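Local coordinates for protein TRNA (adenine(9)-n1)-methyltransferase (Sulfolobus acidocaldarius, PDB 5A7Z) that catalyses the S-adenosyl-L-methionine-dependent methylation of N1 of adenosine 9 in tRNA, forming N(1)-methyladenosine, at residues A186-F197 and I249-L259; P175-D183 and K205-T213. All coordinates share one frame; numbering follows the deposited sequence.

Contact 1 of 2, residues A186-F197 and I249-L259; sequences ATDQILRDHNVF and ILRVKELDQSL
Arg192 clasps the carbonyl of Val252 side-on, NE and NH2 both donating to the one oxygen, and so fastens the short helix 188-192 to the end of helix 242-255 in the SPOUT methyltransferase domain of this Trm10 enzyme. The axes of helix segments 188-192 and 249-255 approach to 9.5 Å and cross at -77°. Both N-H bonds reach Val252 O from the same face of its carbonyl plane, Arg192 NE to Val252 O being 3.1 Å. One face of the guanidinium lies against Val252 CG1, and the long salt bridge from Arg192 NE to Asp256 OD1 is a matter of charge alone, that oxygen lying well out of the guanidinium plane. Asp188, one turn earlier, accepts from Leu259 N on the syn side of OD1 (2.8 Å), at the start of helix 259-265. Between these polar ties Leu191 CD1 touches Ile249 CD1, and Leu259 CD2 packs on Ala186 CB.

At the far end Ile249 CG2 makes a CH-pi contact over the Phe197 ring face, 3.8 Å from its centroid. Lys253 CD grazes the same ring at CZ; bends at chi3 (64°) and chi4 (70°) then curl the chain back to the loop that leaves the short helix. Further out, Thr187 OG1 caps the helix by accepting from Ile190 N, while His194 ND1 holds Ile190 O in its ring plane. The helix end and the loop after it present two carbonyls to Lys253: its NZ meets Leu191 O at 3.0 Å, on the face opposite His194 N, and His194 O at 3.1 Å, almost in line with the C=O bond.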
loop_
_atom_site.group_PDB
_atom_site.type_symbol
_atom_site.label_atom_id
_atom_site.label_comp_id
_atom_site.label_asym_id
_atom_site.label_seq_id
_atom_site.Cartn_x
_atom_site.Cartn_y
_atom_site.Cartn_z
ATOM N N ALA A 186 -17.193 8.398 -1.984
ATOM C CA ALA A 186 -16.409 7.569 -1.095
ATOM C C ALA A 186 -16.668 7.957 0.366
ATOM O O ALA A 186 -16.707 9.131 0.714
ATOM C CB ALA A 186 -14.932 7.680 -1.425
ATOM N N THR A 187 -16.851 6.950 1.202
ATOM C CA THR A 187 -16.879 7.130 2.634
ATOM C C THR A 187 -15.798 6.252 3.231
ATOM O O THR A 187 -15.213 5.400 2.546
ATOM C CB THR A 187 -18.203 6.658 3.223
ATOM O OG1 THR A 187 -18.323 5.263 3.002
ATOM C CG2 THR A 187 -19.381 7.362 2.590
ATOM N N ASP A 188 -15.546 6.448 4.513
ATOM C CA ASP A 188 -14.573 5.651 5.239
ATOM C C ASP A 188 -14.901 4.172 5.087
ATOM O O ASP A 188 -14.027 3.354 4.803
ATOM C CB ASP A 188 -14.533 6.062 6.732
ATOM C CG ASP A 188 -13.743 7.371 6.968
ATOM O OD1 ASP A 188 -12.496 7.329 6.852
ATOM O OD2 ASP A 188 -14.362 8.440 7.259
ATOM N N GLN A 189 -16.169 3.829 5.232
ATOM C CA GLN A 189 -16.530 2.432 5.288
ATOM C C GLN A 189 -16.555 1.813 3.897
ATOM O O GLN A 189 -16.113 0.670 3.726
ATOM C CB GLN A 189 -17.852 2.229 6.047
ATOM C CG GLN A 189 -17.758 2.538 7.561
ATOM C CD GLN A 189 -16.484 1.987 8.234
ATOM O OE1 GLN A 189 -15.529 2.738 8.531
ATOM N NE2 GLN A 189 -16.459 0.672 8.464
ATOM N N ILE A 190 -16.982 2.570 2.891
ATOM C CA ILE A 190 -16.890 2.049 1.524
ATOM C C ILE A 190 -15.479 1.527 1.278
ATOM O O ILE A 190 -15.286 0.430 0.762
ATOM C CB ILE A 190 -17.173 3.098 0.462
ATOM C CG1 ILE A 190 -18.634 3.563 0.519
ATOM C CG2 ILE A 190 -16.857 2.526 -0.922
ATOM C CD1 ILE A 190 -19.642 2.457 0.405
ATOM N N LEU A 191 -14.492 2.318 1.681
ATOM C CA LEU A 191 -13.102 1.954 1.475
ATOM C C LEU A 191 -12.652 0.775 2.307
ATOM O O LEU A 191 -11.958 -0.094 1.800
ATOM C CB LEU A 191 -12.192 3.134 1.742
ATOM C CG LEU A 191 -12.461 4.365 0.883
ATOM C CD1 LEU A 191 -11.404 5.405 1.174
ATOM C CD2 LEU A 191 -12.498 4.008 -0.603
ATOM N N ARG A 192 -13.036 0.734 3.583
ATOM C CA ARG A 192 -12.592 -0.356 4.446
ATOM C C ARG A 192 -13.263 -1.643 4.014
ATOM O O ARG A 192 -12.682 -2.714 4.107
ATOM C CB ARG A 192 -12.854 -0.057 5.925
ATOM C CG ARG A 192 -12.157 1.218 6.402
ATOM C CD ARG A 192 -11.547 1.115 7.801
ATOM N NE ARG A 192 -10.735 2.301 8.108
ATOM C CZ ARG A 192 -11.233 3.498 8.446
ATOM N NH1 ARG A 192 -12.552 3.667 8.585
ATOM N NH2 ARG A 192 -10.415 4.532 8.652
ATOM N N ASP A 193 -14.457 -1.523 3.464
ATOM C CA ASP A 193 -15.205 -2.691 3.041
ATOM C C ASP A 193 -14.780 -3.278 1.717
ATOM O O ASP A 193 -15.305 -4.303 1.340
ATOM C CB ASP A 193 -16.689 -2.361 2.950
ATOM C CG ASP A 193 -17.327 -2.146 4.316
ATOM O OD1 ASP A 193 -16.593 -2.256 5.344
ATOM O OD2 ASP A 193 -18.550 -1.841 4.350
ATOM N N HIS A 194 -13.870 -2.645 0.997
ATOM C CA HIS A 194 -13.414 -3.197 -0.260
ATOM C C HIS A 194 -11.974 -3.609 -0.175
ATOM O O HIS A 194 -11.263 -3.112 0.630
ATOM C CB HIS A 194 -13.644 -2.230 -1.380
ATOM C CG HIS A 194 -15.047 -2.205 -1.856
ATOM N ND1 HIS A 194 -16.016 -1.452 -1.250
ATOM C CD2 HIS A 194 -15.652 -2.848 -2.874
ATOM C CE1 HIS A 194 -17.161 -1.626 -1.877
ATOM N NE2 HIS A 194 -16.967 -2.472 -2.863
ATOM N N ASN A 195 -11.546 -4.547 -0.989
ATOM C CA ASN A 195 -10.167 -5.038 -0.852
ATOM C C ASN A 195 -9.293 -4.866 -2.099
ATOM O O ASN A 195 -8.134 -5.278 -2.105
ATOM C CB ASN A 195 -10.142 -6.481 -0.361
ATOM C CG ASN A 195 -10.789 -7.430 -1.315
ATOM O OD1 ASN A 195 -11.161 -7.060 -2.410
ATOM N ND2 ASN A 195 -10.901 -8.687 -0.914
ATOM N N VAL A 196 -9.872 -4.312 -3.159
ATOM C CA VAL A 196 -9.149 -4.069 -4.428
ATOM C C VAL A 196 -9.558 -2.689 -4.970
ATOM O O VAL A 196 -10.738 -2.388 -5.064
ATOM C CB VAL A 196 -9.459 -5.147 -5.477
ATOM C CG1 VAL A 196 -8.761 -4.832 -6.797
ATOM C CG2 VAL A 196 -9.062 -6.516 -4.971
ATOM N N PHE A 197 -8.570 -1.858 -5.293
ATOM C CA PHE A 197 -8.804 -0.456 -5.720
ATOM C C PHE A 197 -8.174 -0.170 -7.052
ATOM O O PHE A 197 -6.983 -0.357 -7.223
ATOM C CB PHE A 197 -8.284 0.515 -4.652
ATOM C CG PHE A 197 -8.899 0.276 -3.329
ATOM C CD1 PHE A 197 -8.480 -0.781 -2.560
ATOM C CD2 PHE A 197 -10.025 0.971 -2.949
ATOM C CE1 PHE A 197 -9.117 -1.088 -1.375
ATOM C CE2 PHE A 197 -10.656 0.686 -1.750
ATOM C CZ PHE A 197 -10.206 -0.348 -0.969
ATOM N N ILE A 249 -6.002 6.254 0.104
ATOM C CA ILE A 249 -6.700 4.977 0.340
ATOM C C ILE A 249 -5.948 4.262 1.458
ATOM O O ILE A 249 -6.532 3.753 2.389
ATOM C CB ILE A 249 -6.723 4.047 -0.915
ATOM C CG1 ILE A 249 -7.294 4.740 -2.159
ATOM C CG2 ILE A 249 -7.515 2.779 -0.640
ATOM C CD1 ILE A 249 -8.714 5.215 -2.009
ATOM N N LEU A 250 -4.644 4.223 1.340
ATOM C CA LEU A 250 -3.819 3.505 2.300
ATOM C C LEU A 250 -3.817 4.195 3.688
ATOM O O LEU A 250 -3.743 3.515 4.687
ATOM C CB LEU A 250 -2.405 3.344 1.757
ATOM C CG LEU A 250 -2.261 2.504 0.476
ATOM C CD1 LEU A 250 -0.859 2.661 -0.103
ATOM C CD2 LEU A 250 -2.548 1.035 0.747
ATOM N N ARG A 251 -3.971 5.523 3.747
ATOM C CA ARG A 251 -4.070 6.210 5.045
ATOM C C ARG A 251 -5.225 5.628 5.781
ATOM O O ARG A 251 -5.168 5.431 6.970
ATOM C CB ARG A 251 -4.401 7.710 4.920
ATOM C CG ARG A 251 -3.440 8.618 4.189
ATOM C CD ARG A 251 -2.062 8.528 4.707
ATOM N NE ARG A 251 -1.293 9.764 4.470
ATOM C CZ ARG A 251 -0.843 10.549 5.439
ATOM N NH1 ARG A 251 -1.195 10.332 6.698
ATOM N NH2 ARG A 251 -0.089 11.578 5.155
ATOM N N VAL A 252 -6.340 5.507 5.066
ATOM C CA VAL A 252 -7.608 5.169 5.659
ATOM C C VAL A 252 -7.603 3.692 6.059
ATOM O O VAL A 252 -7.975 3.349 7.172
ATOM C CB VAL A 252 -8.758 5.473 4.694
ATOM C CG1 VAL A 252 -10.047 4.884 5.207
ATOM C CG2 VAL A 252 -8.906 6.978 4.497
ATOM N N LYS A 253 -7.059 2.841 5.210
ATOM C CA LYS A 253 -7.158 1.407 5.441
ATOM C C LYS A 253 -6.107 0.861 6.378
ATOM O O LYS A 253 -6.354 -0.134 7.057
ATOM C CB LYS A 253 -7.057 0.664 4.143
ATOM C CG LYS A 253 -8.215 0.946 3.203
ATOM C CD LYS A 253 -8.142 0.038 2.001
ATOM C CE LYS A 253 -8.300 -1.437 2.392
ATOM N NZ LYS A 253 -9.688 -1.681 2.829
ATOM N N GLU A 254 -4.915 1.446 6.369
ATOM C CA GLU A 254 -3.797 0.863 7.117
ATOM C C GLU A 254 -3.456 1.689 8.347
ATOM O O GLU A 254 -2.896 1.180 9.311
ATOM C CB GLU A 254 -2.572 0.721 6.222
ATOM C CG GLU A 254 -2.700 -0.392 5.200
ATOM C CD GLU A 254 -2.702 -1.768 5.839
ATOM O OE1 GLU A 254 -1.947 -1.988 6.807
ATOM O OE2 GLU A 254 -3.443 -2.626 5.361
ATOM N N LEU A 255 -3.790 2.965 8.310
ATOM C CA LEU A 255 -3.512 3.851 9.435
ATOM C C LEU A 255 -4.763 4.176 10.212
ATOM O O LEU A 255 -4.714 4.860 11.207
ATOM C CB LEU A 255 -2.849 5.136 8.946
ATOM C CG LEU A 255 -1.333 5.156 8.961
ATOM C CD1 LEU A 255 -0.708 3.814 8.551
ATOM C CD2 LEU A 255 -0.825 6.296 8.094
ATOM N N ASP A 256 -5.891 3.663 9.762
ATOM C CA ASP A 256 -7.173 4.009 10.356
ATOM C C ASP A 256 -7.401 5.511 10.386
ATOM O O ASP A 256 -7.975 6.030 11.318
ATOM C CB ASP A 256 -7.291 3.422 11.766
ATOM C CG ASP A 256 -7.396 1.916 11.751
ATOM O OD1 ASP A 256 -8.229 1.406 10.967
ATOM O OD2 ASP A 256 -6.619 1.245 12.481
ATOM N N GLN A 257 -6.967 6.199 9.350
ATOM C CA GLN A 257 -7.195 7.581 9.282
ATOM C C GLN A 257 -8.563 7.844 8.719
ATOM O O GLN A 257 -9.117 7.066 7.933
ATOM C CB GLN A 257 -6.145 8.259 8.438
ATOM C CG GLN A 257 -5.411 9.340 9.182
ATOM C CD GLN A 257 -4.582 10.224 8.290
ATOM O OE1 GLN A 257 -4.221 9.846 7.183
ATOM N NE2 GLN A 257 -4.284 11.431 8.768
ATOM N N SER A 258 -9.130 8.938 9.188
ATOM C CA SER A 258 -10.288 9.553 8.576
ATOM C C SER A 258 -10.003 9.889 7.082
ATOM O O SER A 258 -8.914 10.385 6.725
ATOM C CB SER A 258 -10.598 10.822 9.374
ATOM O OG SER A 258 -11.679 11.489 8.857
ATOM N N LEU A 259 -10.976 9.623 6.225
ATOM C CA LEU A 259 -10.910 10.038 4.831
ATOM C C LEU A 259 -10.662 11.533 4.742
ATOM O O LEU A 259 -9.732 11.981 4.069
ATOM C CB LEU A 259 -12.219 9.692 4.119
ATOM C CG LEU A 259 -12.276 10.043 2.627
ATOM C CD1 LEU A 259 -10.963 9.732 1.933
ATOM C CD2 LEU A 259 -13.417 9.307 1.942
#

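Contact 2 of 2, residues P175-D183 and K205-T213; sequences PVILDPYGD and KGRRLDRAT
The Arg207 guanidinium carries Tyr181 CB over one face, 4.0 Å above its plane and offset toward the rim, while Asp179 OD2 approaches it obliquely. The Tyr181 ring, inclined 28° to the guanidinium, is met at its edge by the backbone of Lys205, Gly206 and Arg207, with CE2 3.6 Å from Arg207 N. Its hydroxyl makes a weak hydrogen bond to Lys205 O. Leu178 O lies at the edge of the Arg208 guanidinium, near its plane, and comes closest to Arg208 CD; Pro180 CD is oblique to that group.

Asp179 joins the two segments where strand 175-178 of the central SPOUT sheet runs into a type I turn, Asp179 to Gly182. With CG anti to the backbone N (chi1 -172°), the carboxylate serves both sides: Asp179 OD1 accepts from Tyr181 N at 3.1 Å, an Asx turn, and Asp179 OD2 forms a salt bridge with Arg207 NE at 2.8 Å. As a hydrogen bond it is weak, the N-H...O angle being 126°, and Arg226 on strand 226-228 gives OD2 a second cationic partner. Pro180 packs on Arg208, its CD 3.8 Å from Arg208 CB, and its CG lies by Gly206 O. The bent Arg208 chain brings its guanidinium to Asp240 O and Gly200 O, which hold it. Two residues before Asp179, Ile177 CG2 rests against Asp210 CG at 3.7 Å, the side chains crossing at about a right angle; Asp210 OD1 is salt-bridged to Arg226 NH2.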
loop_
_atom_site.group_PDB
_atom_site.type_symbol
_atom_site.label_atom_id
_atom_site.label_comp_id
_atom_site.label_asym_id
_atom_site.label_seq_id
_atom_site.Cartn_x
_atom_site.Cartn_y
_atom_site.Cartn_z
ATOM N N PRO A 175 -13.639 -5.347 -5.907
ATOM C CA PRO A 175 -12.996 -4.145 -6.413
ATOM C C PRO A 175 -13.899 -2.958 -6.401
ATOM O O PRO A 175 -15.116 -3.098 -6.510
ATOM C CB PRO A 175 -12.656 -4.500 -7.864
ATOM C CG PRO A 175 -13.012 -5.941 -8.032
ATOM C CD PRO A 175 -14.054 -6.216 -7.004
ATOM N N VAL A 176 -13.309 -1.786 -6.253
ATOM C CA VAL A 176 -14.003 -0.560 -6.563
ATOM C C VAL A 176 -13.122 0.256 -7.505
ATOM O O VAL A 176 -11.912 0.051 -7.548
ATOM C CB VAL A 176 -14.313 0.199 -5.292
ATOM C CG1 VAL A 176 -13.044 0.761 -4.690
ATOM C CG2 VAL A 176 -15.316 1.295 -5.562
ATOM N N ILE A 177 -13.740 1.111 -8.317
ATOM C CA ILE A 177 -13.033 1.904 -9.301
ATOM C C ILE A 177 -13.047 3.348 -8.822
ATOM O O ILE A 177 -14.102 3.909 -8.538
ATOM C CB ILE A 177 -13.728 1.874 -10.687
ATOM C CG1 ILE A 177 -14.114 0.452 -11.114
ATOM C CG2 ILE A 177 -12.869 2.539 -11.738
ATOM C CD1 ILE A 177 -12.989 -0.555 -11.150
ATOM N N LEU A 178 -11.878 3.960 -8.777
ATOM C CA LEU A 178 -11.782 5.339 -8.377
ATOM C C LEU A 178 -11.969 6.224 -9.575
ATOM O O LEU A 178 -11.267 6.105 -10.548
ATOM C CB LEU A 178 -10.455 5.588 -7.656
ATOM C CG LEU A 178 -10.580 4.871 -6.298
ATOM C CD1 LEU A 178 -9.323 4.166 -5.892
ATOM C CD2 LEU A 178 -11.065 5.831 -5.221
ATOM N N ASP A 179 -12.972 7.078 -9.494
ATOM C CA ASP A 179 -13.470 7.808 -10.644
ATOM C C ASP A 179 -14.057 9.141 -10.167
ATOM O O ASP A 179 -15.086 9.151 -9.491
ATOM C CB ASP A 179 -14.554 6.979 -11.342
ATOM C CG ASP A 179 -15.001 7.581 -12.685
ATOM O OD1 ASP A 179 -14.540 8.672 -13.051
ATOM O OD2 ASP A 179 -15.823 6.937 -13.374
ATOM N N PRO A 180 -13.413 10.260 -10.523
ATOM C CA PRO A 180 -13.937 11.597 -10.170
ATOM C C PRO A 180 -15.385 11.796 -10.579
ATOM O O PRO A 180 -16.093 12.618 -9.993
ATOM C CB PRO A 180 -13.042 12.560 -10.959
ATOM C CG PRO A 180 -12.265 11.716 -11.931
ATOM C CD PRO A 180 -12.181 10.348 -11.328
ATOM N N TYR A 181 -15.815 11.049 -11.584
ATOM C CA TYR A 181 -17.148 11.193 -12.131
ATOM C C TYR A 181 -17.997 9.966 -11.830
ATOM O O TYR A 181 -19.058 9.789 -12.408
ATOM C CB TYR A 181 -17.049 11.429 -13.632
ATOM C CG TYR A 181 -16.604 12.826 -14.011
ATOM C CD1 TYR A 181 -17.491 13.897 -13.946
ATOM C CD2 TYR A 181 -15.317 13.074 -14.472
ATOM C CE1 TYR A 181 -17.110 15.173 -14.317
ATOM C CE2 TYR A 181 -14.927 14.351 -14.839
ATOM C CZ TYR A 181 -15.837 15.392 -14.766
ATOM O OH TYR A 181 -15.478 16.667 -15.129
ATOM N N GLY A 182 -17.540 9.127 -10.899
ATOM C CA GLY A 182 -18.357 8.028 -10.407
ATOM C C GLY A 182 -19.619 8.564 -9.769
ATOM O O GLY A 182 -19.720 9.756 -9.521
ATOM N N ASP A 183 -20.571 7.689 -9.475
ATOM C CA ASP A 183 -21.836 8.121 -8.887
ATOM C C ASP A 183 -21.897 7.866 -7.380
ATOM O O ASP A 183 -22.705 8.457 -6.687
ATOM C CB ASP A 183 -23.028 7.452 -9.592
ATOM C CG ASP A 183 -23.006 5.934 -9.480
ATOM O OD1 ASP A 183 -21.919 5.368 -9.255
ATOM O OD2 ASP A 183 -24.077 5.301 -9.640
ATOM N N LYS A 205 -10.125 16.405 -19.463
ATOM C CA LYS A 205 -11.064 17.046 -18.541
ATOM C C LYS A 205 -11.561 16.162 -17.404
ATOM O O LYS A 205 -12.683 16.311 -16.941
ATOM C CB LYS A 205 -12.268 17.571 -19.325
ATOM C CG LYS A 205 -11.933 18.685 -20.303
ATOM C CD LYS A 205 -13.167 19.143 -21.063
ATOM C CE LYS A 205 -12.837 20.273 -22.025
ATOM N NZ LYS A 205 -14.033 20.713 -22.794
ATOM N N GLY A 206 -10.727 15.246 -16.940
ATOM C CA GLY A 206 -11.041 14.562 -15.705
ATOM C C GLY A 206 -11.453 13.115 -15.651
ATOM O O GLY A 206 -11.024 12.452 -14.735
ATOM N N ARG A 207 -12.310 12.625 -16.529
ATOM C CA ARG A 207 -12.667 11.263 -16.262
ATOM C C ARG A 207 -11.443 10.421 -16.247
ATOM O O ARG A 207 -10.433 10.732 -16.833
ATOM C CB ARG A 207 -13.762 10.659 -17.110
ATOM C CG ARG A 207 -14.664 9.820 -16.211
ATOM C CD ARG A 207 -14.819 8.376 -16.634
ATOM N NE ARG A 207 -16.000 7.770 -16.007
ATOM C CZ ARG A 207 -17.249 8.213 -16.150
ATOM N NH1 ARG A 207 -17.513 9.260 -16.917
ATOM N NH2 ARG A 207 -18.242 7.604 -15.524
ATOM N N ARG A 208 -11.555 9.364 -15.498
ATOM C CA ARG A 208 -10.458 8.444 -15.295
ATOM C C ARG A 208 -10.873 7.120 -15.859
ATOM O O ARG A 208 -11.617 6.380 -15.248
ATOM C CB ARG A 208 -10.144 8.305 -13.810
ATOM C CG ARG A 208 -8.706 7.988 -13.486
ATOM C CD ARG A 208 -8.513 7.875 -11.997
ATOM N NE ARG A 208 -8.237 9.165 -11.394
ATOM C CZ ARG A 208 -7.100 9.813 -11.532
ATOM N NH1 ARG A 208 -6.134 9.312 -12.245
ATOM N NH2 ARG A 208 -6.935 10.968 -10.955
ATOM N N LEU A 209 -10.397 6.859 -17.050
ATOM C CA LEU A 209 -10.678 5.625 -17.734
ATOM C C LEU A 209 -9.775 4.508 -17.213
ATOM O O LEU A 209 -8.541 4.603 -17.246
ATOM C CB LEU A 209 -10.504 5.790 -19.255
ATOM C CG LEU A 209 -10.474 4.494 -20.105
ATOM C CD1 LEU A 209 -11.711 3.611 -19.886
ATOM C CD2 LEU A 209 -10.311 4.814 -21.589
ATOM N N ASP A 210 -10.427 3.474 -16.701
ATOM C CA ASP A 210 -9.809 2.198 -16.395
ATOM C C ASP A 210 -10.109 1.211 -17.533
ATOM O O ASP A 210 -11.101 0.478 -17.498
ATOM C CB ASP A 210 -10.408 1.680 -15.107
ATOM C CG ASP A 210 -11.903 1.657 -15.158
ATOM O OD1 ASP A 210 -12.478 2.689 -15.575
ATOM O OD2 ASP A 210 -12.506 0.606 -14.875
ATOM N N ARG A 211 -9.261 1.212 -18.547
ATOM C CA ARG A 211 -9.585 0.560 -19.783
ATOM C C ARG A 211 -9.436 -0.974 -19.717
ATOM O O ARG A 211 -10.213 -1.687 -20.316
ATOM C CB ARG A 211 -8.673 1.086 -20.876
ATOM C CG ARG A 211 -8.938 0.452 -22.231
ATOM C CD ARG A 211 -10.281 0.907 -22.759
ATOM N NE ARG A 211 -10.392 0.856 -24.226
ATOM C CZ ARG A 211 -11.157 1.690 -24.939
ATOM N NH1 ARG A 211 -11.838 2.666 -24.323
ATOM N NH2 ARG A 211 -11.241 1.562 -26.265
ATOM N N ALA A 212 -8.387 -1.478 -19.076
ATOM C CA ALA A 212 -8.165 -2.932 -19.070
ATOM C C ALA A 212 -9.192 -3.603 -18.142
ATOM O O ALA A 212 -9.633 -4.732 -18.374
ATOM C CB ALA A 212 -6.753 -3.262 -18.657
ATOM N N THR A 213 -9.661 -2.867 -17.155
ATOM C CA THR A 213 -10.711 -3.388 -16.306
ATOM C C THR A 213 -12.107 -3.277 -16.972
ATOM O O THR A 213 -12.932 -4.169 -16.834
ATOM C CB THR A 213 -10.672 -2.745 -14.887
ATOM O OG1 THR A 213 -11.242 -1.428 -14.906
ATOM C CG2 THR A 213 -9.241 -2.657 -14.394
#

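Followed from the N terminus, the chain first runs through strand 175-178 and its turn, then the short helix 188-192 and strand 196-202, before reaching 205-213, where contact 2 closes a loop of 21 intervening residues. Contact 1, opened at 186-197 inside that loop, closes only at 249-259, after 51 intervening residues, so the two cross rather than nest. Their centres lie about 17 Å apart, yet strands 175-178 and 196-202 are parallel neighbours in one sheet. There Val196 O probably bonds to Val176 N. Contact 1 ties helix 188-192 and strand 196-202 to helices 242-255 and 259-265; contact 2 joins strand 175-178 and its turn to strand 208-209 of the same sheet and the start of helix 211-220.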